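Local coordinates for protein transcriptional regulator, TetR family (Cytophaga hutchinsonii, PDB 3EUP) that probably acts as a TetR-family transcriptional regulator, binding DNA through a helix-turn-helix domain and dimerising through a helical C-terminal domain, at residues A[68-73]-A[101-106]; A[130-135]-A[161-166]. One frame throughout, in Å; residues are numbered along the deposited sequence.

Interaction 1 (A[68-73]-A[101-106]); sequences GHVKSV and SLFPVG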
ATOM      1  N   GLY A  68      12.770 -10.186  -5.546  1.00 23.38           N
ATOM      2  CA  GLY A  68      14.206 -10.412  -5.753  1.00 23.22           C
ATOM      3  C   GLY A  68      14.782  -9.356  -6.714  1.00 24.16           C
ATOM      4  O   GLY A  68      15.932  -8.893  -6.563  1.00 22.44           O
ATOM      5  N   HIS A  69      13.980  -8.972  -7.708  1.00 24.24           N
ATOM      6  CA  HIS A  69      14.392  -7.935  -8.631  1.00 24.62           C
ATOM      7  C   HIS A  69      14.518  -6.579  -7.942  1.00 24.86           C
ATOM      8  O   HIS A  69      15.504  -5.848  -8.188  1.00 25.71           O
ATOM      9  CB  HIS A  69      13.426  -7.812  -9.786  1.00 24.98           C
ATOM     10  CG  HIS A  69      13.891  -6.870 -10.841  1.00 27.21           C
ATOM     11  ND1 HIS A  69      13.472  -5.558 -10.905  1.00 33.12           N
ATOM     12  CD2 HIS A  69      14.783  -7.028 -11.844  1.00 28.47           C
ATOM     13  CE1 HIS A  69      14.068  -4.957 -11.919  1.00 30.00           C
ATOM     14  NE2 HIS A  69      14.869  -5.827 -12.504  1.00 31.47           N
ATOM     15  N   VAL A  70      13.559  -6.230  -7.077  1.00 24.25           N
ATOM     16  CA  VAL A  70      13.659  -4.956  -6.371  1.00 23.43           C
ATOM     17  C   VAL A  70      14.907  -4.980  -5.474  1.00 24.64           C
ATOM     18  O   VAL A  70      15.643  -4.011  -5.420  1.00 24.38           O
ATOM     19  CB  VAL A  70      12.413  -4.627  -5.503  1.00 23.50           C
ATOM     20  CG1 VAL A  70      12.672  -3.356  -4.647  1.00 21.70           C
ATOM     21  CG2 VAL A  70      11.178  -4.456  -6.364  1.00 20.95           C
ATOM     22  N   LYS A  71      15.121  -6.097  -4.780  1.00 25.53           N
ATOM     23  CA  LYS A  71      16.279  -6.271  -3.909  1.00 26.37           C
ATOM     24  C   LYS A  71      17.586  -6.068  -4.647  1.00 26.32           C
ATOM     25  O   LYS A  71      18.472  -5.351  -4.153  1.00 26.24           O
ATOM     26  CB  LYS A  71      16.271  -7.646  -3.260  1.00 26.70           C
ATOM     27  CG  LYS A  71      15.398  -7.704  -2.013  1.00 30.56           C
ATOM     28  CD  LYS A  71      14.961  -9.120  -1.682  1.00 34.17           C
ATOM     29  CE  LYS A  71      16.031 -10.044  -1.284  1.00 36.87           C
ATOM     30  NZ  LYS A  71      15.366 -11.323  -0.838  1.00 38.37           N
ATOM     31  N   SER A  72      17.693  -6.689  -5.822  1.00 26.24           N
ATOM     32  CA  SER A  72      18.898  -6.610  -6.646  1.00 26.53           C
ATOM     33  C   SER A  72      19.183  -5.201  -7.148  1.00 25.89           C
ATOM     34  O   SER A  72      20.330  -4.792  -7.189  1.00 25.11           O
ATOM     35  CB  SER A  72      18.830  -7.619  -7.793  1.00 26.21           C
ATOM     36  OG  SER A  72      18.812  -8.899  -7.230  1.00 28.33           O
ATOM     37  N   VAL A  73      18.149  -4.455  -7.492  1.00 26.15           N
ATOM     38  CA  VAL A  73      18.318  -3.068  -7.904  1.00 27.14           C
ATOM     39  C   VAL A  73      18.809  -2.259  -6.743  1.00 28.27           C
ATOM     40  O   VAL A  73      19.799  -1.535  -6.871  1.00 29.38           O
ATOM     41  CB  VAL A  73      17.035  -2.450  -8.459  1.00 27.43           C
ATOM     42  CG1 VAL A  73      17.187  -0.961  -8.640  1.00 27.83           C
ATOM     43  CG2 VAL A  73      16.656  -3.101  -9.797  1.00 27.02           C
ATOM     44  N   SER A 101      10.859   2.138 -14.864  1.00 31.01           N
ATOM     45  CA  SER A 101      11.168   0.883 -15.560  1.00 31.07           C
ATOM     46  C   SER A 101      12.151  -0.010 -14.771  1.00 30.83           C
ATOM     47  O   SER A 101      12.259  -1.197 -15.042  1.00 29.86           O
ATOM     48  CB  SER A 101      11.622   1.129 -17.015  1.00 31.52           C
ATOM     49  OG  SER A 101      12.920   1.616 -17.066  1.00 31.65           O
ATOM     50  N   LEU A 102      12.809   0.535 -13.755  1.00 31.34           N
ATOM     51  CA  LEU A 102      13.618  -0.308 -12.836  1.00 31.46           C
ATOM     52  C   LEU A 102      12.796  -1.179 -11.865  1.00 30.63           C
ATOM     53  O   LEU A 102      13.318  -2.157 -11.335  1.00 30.15           O
ATOM     54  CB  LEU A 102      14.615   0.539 -12.036  1.00 31.64           C
ATOM     55  CG  LEU A 102      15.959   0.914 -12.674  1.00 33.87           C
ATOM     56  CD1 LEU A 102      16.001   0.903 -14.226  1.00 33.79           C
ATOM     57  CD2 LEU A 102      16.419   2.250 -12.094  1.00 34.66           C
ATOM     58  N   PHE A 103      11.545  -0.802 -11.599  1.00 30.22           N
ATOM     59  CA  PHE A 103      10.637  -1.614 -10.789  1.00 28.90           C
ATOM     60  C   PHE A 103       9.895  -2.604 -11.657  1.00 28.48           C
ATOM     61  O   PHE A 103       9.707  -2.361 -12.853  1.00 28.14           O
ATOM     62  CB  PHE A 103       9.580  -0.754 -10.096  1.00 29.85           C
ATOM     63  CG  PHE A 103       9.850  -0.513  -8.640  1.00 28.09           C
ATOM     64  CD1 PHE A 103      10.848   0.333  -8.255  1.00 28.86           C
ATOM     65  CD2 PHE A 103       9.067  -1.097  -7.666  1.00 29.94           C
ATOM     66  CE1 PHE A 103      11.081   0.575  -6.919  1.00 29.41           C
ATOM     67  CE2 PHE A 103       9.319  -0.874  -6.337  1.00 27.01           C
ATOM     68  CZ  PHE A 103      10.322  -0.036  -5.973  1.00 28.18           C
ATOM     69  N   PRO A 104       9.428  -3.712 -11.065  1.00 26.98           N
ATOM     70  CA  PRO A 104       8.658  -4.621 -11.906  1.00 26.78           C
ATOM     71  C   PRO A 104       7.428  -3.916 -12.482  1.00 25.85           C
ATOM     72  O   PRO A 104       6.925  -2.939 -11.912  1.00 22.63           O
ATOM     73  CB  PRO A 104       8.212  -5.726 -10.945  1.00 27.42           C
ATOM     74  CG  PRO A 104       9.034  -5.564  -9.716  1.00 28.39           C
ATOM     75  CD  PRO A 104       9.480  -4.140  -9.659  1.00 27.47           C
ATOM     76  N   VAL A 105       6.967  -4.412 -13.624  1.00 26.25           N
ATOM     77  CA  VAL A 105       5.671  -3.989 -14.166  1.00 26.25           C
ATOM     78  C   VAL A 105       4.584  -4.168 -13.102  1.00 25.99           C
ATOM     79  O   VAL A 105       4.493  -5.223 -12.507  1.00 26.44           O
ATOM     80  CB  VAL A 105       5.283  -4.818 -15.394  1.00 26.44           C
ATOM     81  CG1 VAL A 105       3.816  -4.544 -15.799  1.00 26.27           C
ATOM     82  CG2 VAL A 105       6.237  -4.495 -16.558  1.00 27.29           C
ATOM     83  N   GLY A 106       3.777  -3.138 -12.868  1.00 25.39           N
ATOM     84  CA  GLY A 106       2.768  -3.174 -11.788  1.00 25.67           C
ATOM     85  C   GLY A 106       3.204  -2.610 -10.448  1.00 25.06           C
ATOM     86  O   GLY A 106       2.384  -2.510  -9.531  1.00 25.75           O
TER

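Interaction 2 (A[130-135]-A[161-166]); sequences EAILSW and IAFSMI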
ATOM      1  N   GLU A 130       8.184 -11.506   5.878  1.00 25.74           N
ATOM      2  CA  GLU A 130       9.628 -11.796   5.841  1.00 26.32           C
ATOM      3  C   GLU A 130      10.344 -10.737   4.984  1.00 25.30           C
ATOM      4  O   GLU A 130      11.420 -10.249   5.344  1.00 24.30           O
ATOM      5  CB  GLU A 130       9.904 -13.186   5.276  1.00 27.24           C
ATOM      6  CG  GLU A 130       9.375 -14.363   6.084  1.00 33.56           C
ATOM      7  CD  GLU A 130       9.748 -15.743   5.441  1.00 42.56           C
ATOM      8  OE1 GLU A 130       9.413 -15.999   4.229  1.00 44.77           O
ATOM      9  OE2 GLU A 130      10.416 -16.553   6.147  1.00 47.01           O
ATOM     10  N   ALA A 131       9.755 -10.362   3.858  1.00 24.25           N
ATOM     11  CA  ALA A 131      10.383  -9.365   2.978  1.00 24.32           C
ATOM     12  C   ALA A 131      10.612  -8.056   3.683  1.00 24.58           C
ATOM     13  O   ALA A 131      11.685  -7.457   3.583  1.00 24.84           O
ATOM     14  CB  ALA A 131       9.552  -9.132   1.712  1.00 23.85           C
ATOM     15  N   ILE A 132       9.570  -7.593   4.365  1.00 24.60           N
ATOM     16  CA  ILE A 132       9.576  -6.322   5.031  1.00 25.53           C
ATOM     17  C   ILE A 132      10.593  -6.365   6.138  1.00 24.58           C
ATOM     18  O   ILE A 132      11.311  -5.414   6.336  1.00 24.69           O
ATOM     19  CB  ILE A 132       8.167  -6.046   5.665  1.00 25.80           C
ATOM     20  CG1 ILE A 132       7.229  -5.500   4.639  1.00 31.27           C
ATOM     21  CG2 ILE A 132       8.250  -5.098   6.912  1.00 29.18           C
ATOM     22  CD1 ILE A 132       7.322  -3.929   4.520  1.00 34.49           C
ATOM     23  N   LEU A 133      10.627  -7.465   6.891  1.00 24.83           N
ATOM     24  CA  LEU A 133      11.555  -7.563   8.003  1.00 25.26           C
ATOM     25  C   LEU A 133      13.022  -7.684   7.536  1.00 24.99           C
ATOM     26  O   LEU A 133      13.907  -7.111   8.170  1.00 24.14           O
ATOM     27  CB  LEU A 133      11.161  -8.682   8.974  1.00 25.29           C
ATOM     28  CG  LEU A 133       9.834  -8.347   9.685  1.00 28.21           C
ATOM     29  CD1 LEU A 133       9.268  -9.536  10.563  1.00 25.70           C
ATOM     30  CD2 LEU A 133       9.983  -7.036  10.492  1.00 28.41           C
ATOM     31  N   SER A 134      13.287  -8.399   6.445  1.00 25.07           N
ATOM     32  CA  SER A 134      14.640  -8.432   5.875  1.00 26.28           C
ATOM     33  C   SER A 134      15.125  -7.075   5.363  1.00 24.51           C
ATOM     34  O   SER A 134      16.312  -6.760   5.471  1.00 23.06           O
ATOM     35  CB  SER A 134      14.726  -9.431   4.728  1.00 27.31           C
ATOM     36  OG  SER A 134      14.577 -10.729   5.266  1.00 33.90           O
ATOM     37  N   TRP A 135      14.207  -6.328   4.747  1.00 23.55           N
ATOM     38  CA  TRP A 135      14.477  -4.992   4.281  1.00 23.25           C
ATOM     39  C   TRP A 135      14.805  -4.143   5.499  1.00 24.05           C
ATOM     40  O   TRP A 135      15.859  -3.504   5.514  1.00 23.41           O
ATOM     41  CB  TRP A 135      13.295  -4.434   3.501  1.00 22.34           C
ATOM     42  CG  TRP A 135      13.460  -3.078   2.933  1.00 22.09           C
ATOM     43  CD1 TRP A 135      14.599  -2.331   2.843  1.00 21.74           C
ATOM     44  CD2 TRP A 135      12.417  -2.294   2.338  1.00 23.54           C
ATOM     45  NE1 TRP A 135      14.319  -1.120   2.249  1.00 23.02           N
ATOM     46  CE2 TRP A 135      12.984  -1.084   1.922  1.00 22.88           C
ATOM     47  CE3 TRP A 135      11.051  -2.505   2.130  1.00 23.51           C
ATOM     48  CZ2 TRP A 135      12.225  -0.076   1.295  1.00 23.65           C
ATOM     49  CZ3 TRP A 135      10.302  -1.505   1.465  1.00 23.92           C
ATOM     50  CH2 TRP A 135      10.891  -0.313   1.090  1.00 22.97           C
ATOM     51  N   ILE A 161      13.633   4.497  12.827  1.00 22.83           N
ATOM     52  CA  ILE A 161      14.006   5.099  11.550  1.00 22.72           C
ATOM     53  C   ILE A 161      13.832   4.114  10.376  1.00 22.34           C
ATOM     54  O   ILE A 161      13.287   4.466   9.316  1.00 21.96           O
ATOM     55  CB  ILE A 161      15.457   5.677  11.550  1.00 22.84           C
ATOM     56  CG1 ILE A 161      15.510   6.956  12.383  1.00 25.31           C
ATOM     57  CG2 ILE A 161      15.901   6.012  10.108  1.00 20.41           C
ATOM     58  CD1 ILE A 161      15.612   6.685  13.839  1.00 28.96           C
ATOM     59  N   ALA A 162      14.245   2.883  10.601  1.00 21.52           N
ATOM     60  CA  ALA A 162      14.192   1.856   9.565  1.00 22.01           C
ATOM     61  C   ALA A 162      12.723   1.577   9.156  1.00 21.75           C
ATOM     62  O   ALA A 162      12.423   1.528   7.971  1.00 22.13           O
ATOM     63  CB  ALA A 162      14.924   0.559  10.063  1.00 21.20           C
ATOM     64  N   PHE A 163      11.820   1.438  10.119  1.00 21.79           N
ATOM     65  CA  PHE A 163      10.396   1.204   9.797  1.00 22.09           C
ATOM     66  C   PHE A 163       9.765   2.442   9.179  1.00 21.42           C
ATOM     67  O   PHE A 163       8.989   2.310   8.277  1.00 21.96           O
ATOM     68  CB  PHE A 163       9.553   0.720  10.982  1.00 21.16           C
ATOM     69  CG  PHE A 163       9.691  -0.752  11.267  1.00 22.40           C
ATOM     70  CD1 PHE A 163       9.319  -1.694  10.323  1.00 22.66           C
ATOM     71  CD2 PHE A 163      10.179  -1.193  12.484  1.00 21.64           C
ATOM     72  CE1 PHE A 163       9.455  -3.035  10.572  1.00 24.10           C
ATOM     73  CE2 PHE A 163      10.318  -2.556  12.758  1.00 21.63           C
ATOM     74  CZ  PHE A 163       9.946  -3.482  11.808  1.00 20.04           C
ATOM     75  N   SER A 164      10.151   3.630   9.618  1.00 22.01           N
ATOM     76  CA  SER A 164       9.593   4.857   9.058  1.00 22.34           C
ATOM     77  C   SER A 164       9.981   5.089   7.610  1.00 21.77           C
ATOM     78  O   SER A 164       9.172   5.609   6.844  1.00 23.43           O
ATOM     79  CB  SER A 164       9.994   6.071   9.878  1.00 22.24           C
ATOM     80  OG  SER A 164       9.577   5.861  11.218  1.00 25.76           O
ATOM     81  N   MET A 165      11.201   4.714   7.254  1.00 21.66           N
ATOM     82  CA  MET A 165      11.718   4.796   5.880  1.00 20.69           C
ATOM     83  C   MET A 165      10.853   3.938   4.983  1.00 19.84           C
ATOM     84  O   MET A 165      10.419   4.384   3.919  1.00 20.53           O
ATOM     85  CB  MET A 165      13.193   4.288   5.786  1.00 20.77           C
ATOM     86  CG  MET A 165      14.302   5.202   6.401  1.00 20.50           C
ATOM     87  SD  MET A 165      16.000   4.464   6.325  1.00 14.54           S
ATOM     88  CE  MET A 165      16.109   4.328   4.524  1.00 18.28           C
ATOM     89  N   ILE A 166      10.631   2.698   5.421  1.00 19.05           N
ATOM     90  CA  ILE A 166       9.804   1.738   4.717  1.00 19.23           C
ATOM     91  C   ILE A 166       8.414   2.280   4.508  1.00 19.05           C
ATOM     92  O   ILE A 166       7.893   2.257   3.404  1.00 19.29           O
ATOM     93  CB  ILE A 166       9.808   0.376   5.441  1.00 20.06           C
ATOM     94  CG1 ILE A 166      11.210  -0.258   5.290  1.00 21.42           C
ATOM     95  CG2 ILE A 166       8.677  -0.545   4.880  1.00 17.51           C
ATOM     96  CD1 ILE A 166      11.487  -1.529   6.139  1.00 21.39           C
TER

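Interaction 1 (A[68-73]-A[101-106])
Val70 and His69, neighbours on helix 55-78, meet the irregular loop 101-106 where it passes from Leu102 to Pro104. In TetR-family regulators a helix in this position links the DNA-binding helix-turn-helix domain to the larger C-terminal domain, and here the loop runs along one side of it. Val70 does the greasy work with a single methyl. Its CG2 lies over one face of the Phe103 ring, 4.0 Å from CE2, and also touches the proline ring, with Val70 CG2 3.7 Å from Pro104 CD. With CG1 anti to the backbone N (chi1 173°), it is CG2, the branch beside that N, which reaches the loop. Of the loop residues, Leu102 has most surface covered by the helix, and it takes part chiefly through its carbonyl. The His69 ring turns an edge to it, so that Leu102 O sits near the imidazole plane, and Val73 CG2 comes to 3.8 Å of the same Leu102 O from one turn further along the helix. The one oxygen thus meets both a ring edge and a methyl, offered from neighbouring turns of the helix. Other parts of the chain close round the loop: Phe103 packs edge-to-face with Tyr95, Val70 and Pro104 both rest on Pro109 of helix 109-117, and Asn25 of helix 10-31 is hydrogen-bonded to Val105 O. The nitrogen on this edge makes a poor angle to the carbonyl, His69 ND1 to Leu102 O being 3.4 Å, and it is a carbon that approaches more closely, with His69 CE1 3.0 Å from Leu102 O.

Interaction 2 (A[130-135]-A[161-166])
Ile166 is the bump and helix 130-135 supplies the hollow, walled by the Trp135 indole on one flank and the Ile132 side chain on another. Ile166 CG1 sits almost squarely over the six-membered ring of Trp135, 3.8 Å from its centroid and 10° off the normal, a CH-pi contact. The far methyl, Ile166 CD1, runs on toward the hollow's floor and stops 3.9 Å from the backbone atom Ile132 O. The remaining branch fills the corner between the two walls: Ile166 CG2 lies 3.7 Å from Ile132 CD1 and 3.9 Å from Trp135 CZ3. With CG anti to the backbone N (chi1 -178°), the Trp135 indole is carried out beside the isoleucine, the two side chains running past each other in opposite senses. Its NE1 is hydrogen-bonded to Tyr91 OH. Cutting Trp135 back to an alanine would remove the indole and is likely to open a gap over Ile166 CG1 and leave Tyr91 OH without this partner. A smaller bump completes the fit: Leu133 CD2 meets the rim of the Phe163 ring in its plane, 3.8 Å from CZ, while Ile132 CG2 nears the same rim more loosely. The second subunit presses on this layer, with Tyr184 of that subunit stacked on Phe163 and Ile175 of that subunit packed on Ile166. The segment axes cross at 124° and come no nearer than 10.6 Å, a helix crossing filled by side chains, at the dimer interface of the all-helical C-terminal domain of TetR-family regulators.

How the interactions relate
Both segments of interaction 1 precede those of interaction 2 in the sequence. Their centres lie about 17 Å apart and their nearest atoms about 6 Å apart, so they do not touch; shared neighbours connect them instead. Helix 55-78, which carries 68-73, also reaches 130-135: its Phe63 and Trp67 pack on Ala131, and its Leu74 on Trp135. Helix 109-117 serves both contacts through adjacent residues, Pro109 for interaction 1 and Leu110 for interaction 2. The first contact faces the DNA-binding side through helix 10-31, the second the partner subunit. Helix 55-78 is thus packed against both the loop 101-106 and helix 122-148, joining the two contacts through one element.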